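Local coordinates for protein uncharacterized N-acetyltransferase D2E76_00625 (Mycobacteroides abscessus, PDB 6YCA) that probably transfers acetyl groups from acetyl coenzyme A to amines, as a GCN5-related N-acetyltransferase of the Eis type that is unable to modify aminoglycosides, at residues A[174-187]-A[221-233]. Sequence-based numbering, arbitrary orientation.
Sequences AIALLDAAASPEGL and PYVVTHPDGYVRY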
ATOM      1  N   ALA A 174       8.075 -40.064 -13.285  1.00 24.66           N
ATOM      2  CA  ALA A 174       8.682 -40.581 -12.065  1.00 27.58           C
ATOM      3  C   ALA A 174       8.296 -39.784 -10.825  1.00 24.58           C
ATOM      4  O   ALA A 174       8.744 -40.125  -9.725  1.00 27.72           O
ATOM      5  CB  ALA A 174      10.205 -40.626 -12.200  1.00 28.97           C
ATOM      6  N   ILE A 175       7.491 -38.733 -10.979  1.00 22.83           N
ATOM      7  CA  ILE A 175       7.030 -37.957  -9.837  1.00 22.03           C
ATOM      8  C   ILE A 175       5.974 -38.755  -9.086  1.00 23.92           C
ATOM      9  O   ILE A 175       5.079 -39.360  -9.693  1.00 26.80           O
ATOM     10  CB  ILE A 175       6.485 -36.600 -10.319  1.00 21.64           C
ATOM     11  CG1 ILE A 175       7.634 -35.686 -10.740  1.00 20.75           C
ATOM     12  CG2 ILE A 175       5.636 -35.935  -9.260  1.00 20.89           C
ATOM     13  CD1 ILE A 175       8.583 -35.355  -9.617  1.00 20.49           C
ATOM     14  N   ALA A 176       6.077 -38.770  -7.759  1.00 23.33           N
ATOM     15  CA  ALA A 176       5.130 -39.487  -6.916  1.00 23.04           C
ATOM     16  C   ALA A 176       4.688 -38.583  -5.774  1.00 22.50           C
ATOM     17  O   ALA A 176       5.521 -37.946  -5.125  1.00 21.85           O
ATOM     18  CB  ALA A 176       5.758 -40.768  -6.363  1.00 23.85           C
ATOM     19  N   LEU A 177       3.381 -38.526  -5.532  1.00 22.89           N
ATOM     20  CA  LEU A 177       2.863 -37.755  -4.413  1.00 22.67           C
ATOM     21  C   LEU A 177       3.003 -38.595  -3.157  1.00 28.19           C
ATOM     22  O   LEU A 177       2.571 -39.752  -3.126  1.00 30.94           O
ATOM     23  CB  LEU A 177       1.393 -37.417  -4.650  1.00 23.07           C
ATOM     24  CG  LEU A 177       1.066 -36.821  -6.018  1.00 22.76           C
ATOM     25  CD1 LEU A 177      -0.423 -36.546  -6.147  1.00 24.56           C
ATOM     26  CD2 LEU A 177       1.876 -35.565  -6.279  1.00 21.69           C
ATOM     27  N   LEU A 178       3.600 -38.014  -2.116  1.00 33.99           N
ATOM     28  CA  LEU A 178       3.908 -38.761  -0.904  1.00 37.96           C
ATOM     29  C   LEU A 178       3.527 -37.959   0.335  1.00 47.65           C
ATOM     30  O   LEU A 178       4.083 -38.171   1.414  1.00 62.00           O
ATOM     31  CB  LEU A 178       5.395 -39.113  -0.882  1.00 36.08           C
ATOM     32  CG  LEU A 178       5.922 -40.152   0.106  1.00 45.32           C
ATOM     33  CD1 LEU A 178       5.675 -41.561  -0.428  1.00 52.26           C
ATOM     34  CD2 LEU A 178       7.389 -39.911   0.426  1.00 44.82           C
ATOM     35  N   ASP A 179       2.553 -37.058   0.196  1.00 42.63           N
ATOM     36  CA  ASP A 179       2.266 -36.017   1.179  1.00 35.16           C
ATOM     37  C   ASP A 179       2.191 -36.517   2.616  1.00 32.69           C
ATOM     38  O   ASP A 179       3.089 -36.243   3.419  1.00 34.82           O
ATOM     39  CB  ASP A 179       0.990 -35.273   0.793  1.00 33.87           C
ATOM     40  CG  ASP A 179       0.947 -34.935  -0.680  1.00 29.83           C
ATOM     41  OD1 ASP A 179       1.978 -34.448  -1.195  1.00 28.84           O
ATOM     42  OD2 ASP A 179      -0.101 -35.168  -1.321  1.00 27.88           O
ATOM     43  N   ALA A 180       1.151 -37.276   2.950  1.00 27.86           N
ATOM     44  CA  ALA A 180       1.003 -37.693   4.336  1.00 29.44           C
ATOM     45  C   ALA A 180       1.843 -38.917   4.657  1.00 32.85           C
ATOM     46  O   ALA A 180       2.092 -39.188   5.836  1.00 36.64           O
ATOM     47  CB  ALA A 180      -0.468 -37.929   4.688  1.00 27.95           C
ATOM     48  N   ALA A 181       2.280 -39.660   3.637  1.00 32.90           N
ATOM     49  CA  ALA A 181       3.155 -40.806   3.835  1.00 33.72           C
ATOM     50  C   ALA A 181       4.619 -40.410   3.979  1.00 32.95           C
ATOM     51  O   ALA A 181       5.460 -41.285   4.207  1.00 38.68           O
ATOM     52  CB  ALA A 181       3.001 -41.790   2.674  1.00 27.58           C
ATOM     53  N   ALA A 182       4.939 -39.123   3.877  1.00 27.99           N
ATOM     54  CA  ALA A 182       6.311 -38.660   4.021  1.00 28.44           C
ATOM     55  C   ALA A 182       6.716 -38.636   5.489  1.00 35.60           C
ATOM     56  O   ALA A 182       5.897 -38.369   6.373  1.00 37.52           O
ATOM     57  CB  ALA A 182       6.467 -37.268   3.413  1.00 23.29           C
ATOM     58  N   SER A 183       7.980 -38.958   5.748  1.00 40.12           N
ATOM     59  CA  SER A 183       8.525 -38.946   7.095  1.00 41.24           C
ATOM     60  C   SER A 183       9.778 -38.090   7.171  1.00 49.58           C
ATOM     61  O   SER A 183      10.511 -37.973   6.184  1.00 55.86           O
ATOM     62  CB  SER A 183       8.917 -40.362   7.503  1.00 34.61           C
ATOM     63  OG  SER A 183       9.963 -40.853   6.692  1.00 33.83           O
ATOM     64  N   PRO A 184      10.064 -37.500   8.334  1.00 51.05           N
ATOM     65  CA  PRO A 184      11.360 -36.827   8.507  1.00 45.19           C
ATOM     66  C   PRO A 184      12.534 -37.773   8.335  1.00 40.42           C
ATOM     67  O   PRO A 184      13.576 -37.372   7.804  1.00 38.72           O
ATOM     68  CB  PRO A 184      11.285 -36.276   9.939  1.00 44.80           C
ATOM     69  CG  PRO A 184       9.817 -36.188  10.237  1.00 47.75           C
ATOM     70  CD  PRO A 184       9.191 -37.342   9.511  1.00 52.05           C
ATOM     71  N   GLU A 185      12.376 -39.035   8.735  1.00 41.09           N
ATOM     72  CA  GLU A 185      13.455 -40.003   8.579  1.00 43.73           C
ATOM     73  C   GLU A 185      13.645 -40.406   7.125  1.00 38.57           C
ATOM     74  O   GLU A 185      14.774 -40.668   6.702  1.00 34.34           O
ATOM     75  CB  GLU A 185      13.219 -41.233   9.465  1.00 50.83           C
ATOM     76  CG  GLU A 185      13.260 -40.963  10.976  1.00 58.16           C
ATOM     77  CD  GLU A 185      12.009 -40.280  11.526  1.00 61.07           C
ATOM     78  OE1 GLU A 185      10.949 -40.307  10.860  1.00 59.16           O
ATOM     79  OE2 GLU A 185      12.096 -39.704  12.633  1.00 61.62           O
ATOM     80  N   GLY A 186      12.559 -40.480   6.354  1.00 39.93           N
ATOM     81  CA  GLY A 186      12.687 -40.818   4.945  1.00 40.00           C
ATOM     82  C   GLY A 186      13.248 -39.672   4.127  1.00 40.83           C
ATOM     83  O   GLY A 186      14.050 -39.879   3.211  1.00 40.92           O
ATOM     84  N   LEU A 187      12.815 -38.447   4.429  1.00 37.88           N
ATOM     85  CA  LEU A 187      13.352 -37.285   3.737  1.00 27.39           C
ATOM     86  C   LEU A 187      14.807 -37.043   4.107  1.00 28.62           C
ATOM     87  O   LEU A 187      15.591 -36.590   3.264  1.00 33.83           O
ATOM     88  CB  LEU A 187      12.525 -36.049   4.083  1.00 21.42           C
ATOM     89  CG  LEU A 187      11.151 -35.975   3.428  1.00 21.28           C
ATOM     90  CD1 LEU A 187      10.476 -34.645   3.745  1.00 20.76           C
ATOM     91  CD2 LEU A 187      11.263 -36.203   1.930  1.00 20.85           C
ATOM     92  N   PRO A 221       2.393 -29.593   5.008  1.00 33.62           N
ATOM     93  CA  PRO A 221       3.081 -29.408   3.730  1.00 28.18           C
ATOM     94  C   PRO A 221       2.898 -30.601   2.809  1.00 25.23           C
ATOM     95  O   PRO A 221       2.847 -31.757   3.229  1.00 27.15           O
ATOM     96  CB  PRO A 221       4.553 -29.289   4.153  1.00 24.63           C
ATOM     97  CG  PRO A 221       4.651 -30.023   5.470  1.00 22.81           C
ATOM     98  CD  PRO A 221       3.256 -30.242   6.011  1.00 27.91           C
ATOM     99  N   TYR A 222       2.802 -30.298   1.523  1.00 20.89           N
ATOM    100  CA  TYR A 222       2.830 -31.341   0.517  1.00 27.36           C
ATOM    101  C   TYR A 222       4.269 -31.787   0.318  1.00 30.11           C
ATOM    102  O   TYR A 222       5.199 -30.978   0.383  1.00 29.76           O
ATOM    103  CB  TYR A 222       2.255 -30.818  -0.796  1.00 30.00           C
ATOM    104  CG  TYR A 222       0.787 -30.482  -0.699  1.00 31.39           C
ATOM    105  CD1 TYR A 222      -0.167 -31.482  -0.610  1.00 27.92           C
ATOM    106  CD2 TYR A 222       0.357 -29.160  -0.682  1.00 28.63           C
ATOM    107  CE1 TYR A 222      -1.506 -31.177  -0.508  1.00 23.03           C
ATOM    108  CE2 TYR A 222      -0.985 -28.851  -0.585  1.00 23.20           C
ATOM    109  CZ  TYR A 222      -1.908 -29.865  -0.500  1.00 22.99           C
ATOM    110  OH  TYR A 222      -3.242 -29.570  -0.403  1.00 25.88           O
ATOM    111  N   VAL A 223       4.455 -33.086   0.115  1.00 33.10           N
ATOM    112  CA  VAL A 223       5.773 -33.662  -0.119  1.00 32.58           C
ATOM    113  C   VAL A 223       5.683 -34.481  -1.395  1.00 31.23           C
ATOM    114  O   VAL A 223       4.998 -35.512  -1.432  1.00 31.09           O
ATOM    115  CB  VAL A 223       6.269 -34.520   1.050  1.00 29.53           C
ATOM    116  CG1 VAL A 223       7.670 -35.038   0.753  1.00 26.58           C
ATOM    117  CG2 VAL A 223       6.262 -33.724   2.336  1.00 26.92           C
ATOM    118  N   VAL A 224       6.365 -34.023  -2.433  1.00 28.57           N
ATOM    119  CA  VAL A 224       6.413 -34.695  -3.721  1.00 27.27           C
ATOM    120  C   VAL A 224       7.831 -35.192  -3.939  1.00 28.03           C
ATOM    121  O   VAL A 224       8.802 -34.472  -3.681  1.00 29.06           O
ATOM    122  CB  VAL A 224       5.954 -33.745  -4.841  1.00 25.85           C
ATOM    123  CG1 VAL A 224       6.268 -34.328  -6.203  1.00 26.97           C
ATOM    124  CG2 VAL A 224       4.462 -33.474  -4.695  1.00 21.26           C
ATOM    125  N   THR A 225       7.949 -36.429  -4.398  1.00 27.92           N
ATOM    126  CA  THR A 225       9.228 -37.103  -4.473  1.00 25.41           C
ATOM    127  C   THR A 225       9.581 -37.437  -5.917  1.00 28.62           C
ATOM    128  O   THR A 225       8.719 -37.509  -6.800  1.00 30.26           O
ATOM    129  CB  THR A 225       9.207 -38.385  -3.626  1.00 22.18           C
ATOM    130  OG1 THR A 225      10.525 -38.934  -3.551  1.00 32.09           O
ATOM    131  CG2 THR A 225       8.285 -39.410  -4.242  1.00 22.34           C
ATOM    132  N   HIS A 226      10.875 -37.637  -6.132  1.00 31.05           N
ATOM    133  CA  HIS A 226      11.502 -38.141  -7.341  1.00 30.44           C
ATOM    134  C   HIS A 226      12.512 -39.193  -6.910  1.00 35.09           C
ATOM    135  O   HIS A 226      12.956 -39.181  -5.757  1.00 45.33           O
ATOM    136  CB  HIS A 226      12.238 -37.004  -8.067  1.00 20.76           C
ATOM    137  CG  HIS A 226      12.837 -37.409  -9.380  1.00 22.31           C
ATOM    138  ND1 HIS A 226      14.106 -37.937  -9.487  1.00 23.76           N
ATOM    139  CD2 HIS A 226      12.342 -37.368 -10.639  1.00 23.16           C
ATOM    140  CE1 HIS A 226      14.365 -38.208 -10.752  1.00 22.72           C
ATOM    141  NE2 HIS A 226      13.314 -37.867 -11.473  1.00 23.95           N
ATOM    142  N   PRO A 227      12.852 -40.152  -7.782  1.00 28.55           N
ATOM    143  CA  PRO A 227      13.891 -41.125  -7.415  1.00 24.04           C
ATOM    144  C   PRO A 227      15.192 -40.499  -6.923  1.00 23.63           C
ATOM    145  O   PRO A 227      15.941 -41.141  -6.182  1.00 25.21           O
ATOM    146  CB  PRO A 227      14.095 -41.914  -8.712  1.00 25.11           C
ATOM    147  CG  PRO A 227      12.749 -41.912  -9.340  1.00 25.06           C
ATOM    148  CD  PRO A 227      12.120 -40.574  -8.993  1.00 27.40           C
ATOM    149  N   ASP A 228      15.466 -39.244  -7.293  1.00 22.70           N
ATOM    150  CA  ASP A 228      16.709 -38.587  -6.904  1.00 22.38           C
ATOM    151  C   ASP A 228      16.474 -37.225  -6.257  1.00 27.40           C
ATOM    152  O   ASP A 228      17.322 -36.334  -6.360  1.00 34.76           O
ATOM    153  CB  ASP A 228      17.669 -38.471  -8.088  1.00 22.86           C
ATOM    154  CG  ASP A 228      18.156 -39.823  -8.580  1.00 24.30           C
ATOM    155  OD1 ASP A 228      18.514 -40.668  -7.738  1.00 34.30           O
ATOM    156  OD2 ASP A 228      18.186 -40.044  -9.808  1.00 32.38           O
ATOM    157  N   GLY A 229      15.350 -37.045  -5.573  1.00 21.14           N
ATOM    158  CA  GLY A 229      15.108 -35.801  -4.868  1.00 19.74           C
ATOM    159  C   GLY A 229      13.665 -35.688  -4.427  1.00 23.24           C
ATOM    160  O   GLY A 229      12.849 -36.586  -4.650  1.00 33.26           O
ATOM    161  N   TYR A 230      13.359 -34.551  -3.802  1.00 18.79           N
ATOM    162  CA  TYR A 230      12.006 -34.278  -3.329  1.00 24.96           C
ATOM    163  C   TYR A 230      11.762 -32.773  -3.302  1.00 19.99           C
ATOM    164  O   TYR A 230      12.677 -31.967  -3.494  1.00 17.46           O
ATOM    165  CB  TYR A 230      11.739 -34.897  -1.944  1.00 19.14           C
ATOM    166  CG  TYR A 230      12.506 -34.258  -0.804  1.00 18.89           C
ATOM    167  CD1 TYR A 230      12.028 -33.116  -0.174  1.00 21.98           C
ATOM    168  CD2 TYR A 230      13.694 -34.809  -0.338  1.00 23.17           C
ATOM    169  CE1 TYR A 230      12.719 -32.526   0.869  1.00 31.59           C
ATOM    170  CE2 TYR A 230      14.394 -34.228   0.713  1.00 29.03           C
ATOM    171  CZ  TYR A 230      13.900 -33.086   1.313  1.00 31.74           C
ATOM    172  OH  TYR A 230      14.579 -32.494   2.358  1.00 26.62           O
ATOM    173  N   VAL A 231      10.509 -32.399  -3.041  1.00 18.50           N
ATOM    174  CA  VAL A 231      10.134 -30.993  -2.919  1.00 19.05           C
ATOM    175  C   VAL A 231       8.974 -30.870  -1.937  1.00 20.49           C
ATOM    176  O   VAL A 231       7.998 -31.621  -2.019  1.00 21.57           O
ATOM    177  CB  VAL A 231       9.792 -30.352  -4.283  1.00 17.06           C
ATOM    178  CG1 VAL A 231       8.683 -31.109  -4.977  1.00 17.53           C
ATOM    179  CG2 VAL A 231       9.409 -28.901  -4.104  1.00 17.48           C
ATOM    180  N   ARG A 232       9.100 -29.937  -0.994  1.00 19.14           N
ATOM    181  CA  ARG A 232       8.059 -29.601  -0.029  1.00 17.87           C
ATOM    182  C   ARG A 232       7.483 -28.236  -0.373  1.00 17.59           C
ATOM    183  O   ARG A 232       8.237 -27.293  -0.635  1.00 20.66           O
ATOM    184  CB  ARG A 232       8.638 -29.523   1.380  1.00 21.31           C
ATOM    185  CG  ARG A 232       8.811 -30.824   2.107  1.00 28.92           C
ATOM    186  CD  ARG A 232       9.560 -30.546   3.396  1.00 32.43           C
ATOM    187  NE  ARG A 232       8.909 -29.501   4.184  1.00 32.25           N
ATOM    188  CZ  ARG A 232       8.338 -29.698   5.366  1.00 33.58           C
ATOM    189  NH1 ARG A 232       8.357 -30.902   5.924  1.00 37.75           N
ATOM    190  NH2 ARG A 232       7.773 -28.681   6.003  1.00 28.36           N
ATOM    191  N   TYR A 233       6.158 -28.126  -0.368  1.00 18.06           N
ATOM    192  CA  TYR A 233       5.513 -26.845  -0.629  1.00 18.54           C
ATOM    193  C   TYR A 233       4.223 -26.724   0.170  1.00 18.95           C
ATOM    194  O   TYR A 233       3.557 -27.721   0.460  1.00 21.54           O
ATOM    195  CB  TYR A 233       5.277 -26.592  -2.126  1.00 18.64           C
ATOM    196  CG  TYR A 233       4.502 -27.671  -2.849  1.00 18.08           C
ATOM    197  CD1 TYR A 233       5.151 -28.776  -3.391  1.00 17.96           C
ATOM    198  CD2 TYR A 233       3.125 -27.583  -2.997  1.00 18.69           C
ATOM    199  CE1 TYR A 233       4.443 -29.762  -4.063  1.00 19.73           C
ATOM    200  CE2 TYR A 233       2.412 -28.560  -3.665  1.00 19.12           C
ATOM    201  CZ  TYR A 233       3.073 -29.648  -4.193  1.00 21.00           C
ATOM    202  OH  TYR A 233       2.360 -30.622  -4.854  1.00 22.59           O
TER
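Leu178 N donates to Val223 O at 2.9 Å, nearly along the C=O axis, just past the end of strand 176-177, the outermost strand of its sheet within the chain. This short strand pairs antiparallel with strand 222-226 of the second GNAT domain; strands 222-226 and 229-235 form a beta hairpin closed by the type I turn His226 to Gly229. In the hydrogen-bonded pair Ala176–Thr225, the bond from Thr225 N to Ala176 O (3.0 Å) is nearly straight, and Ala176 N returns a bond to Thr225 O. Asp179 opens a type I turn to Ala182, and its carboxylate oxygens have separate partners: OD1 accepts from Val223 N at 3.1 Å through its anti lone pair, while OD2 forms a salt bridge with Arg44 NE of the second subunit. CG of Asp179 stands anti to its carbonyl carbon (chi1 -45°), bringing the carboxylate to the edge of the Tyr222 ring with the two planes 78° apart; the Tyr222 hydroxyl bonds to Val47 O of the second subunit. One sheet face carries Leu177 beside Val224, whose CG1 meets Ile175 CG2 at 3.5 Å, with Arg44 of the second subunit packing on Leu177 and Val224. On the face opposite Val224, the Ala182 methyl packs against Val223 CB. The helix that begins after the N-cap Ser183 then brings Leu187 against Val223 CG1 and onto Tyr230, in a CH-pi contact where CD2 sits 3.6 Å from the ring centroid, 14° off the normal.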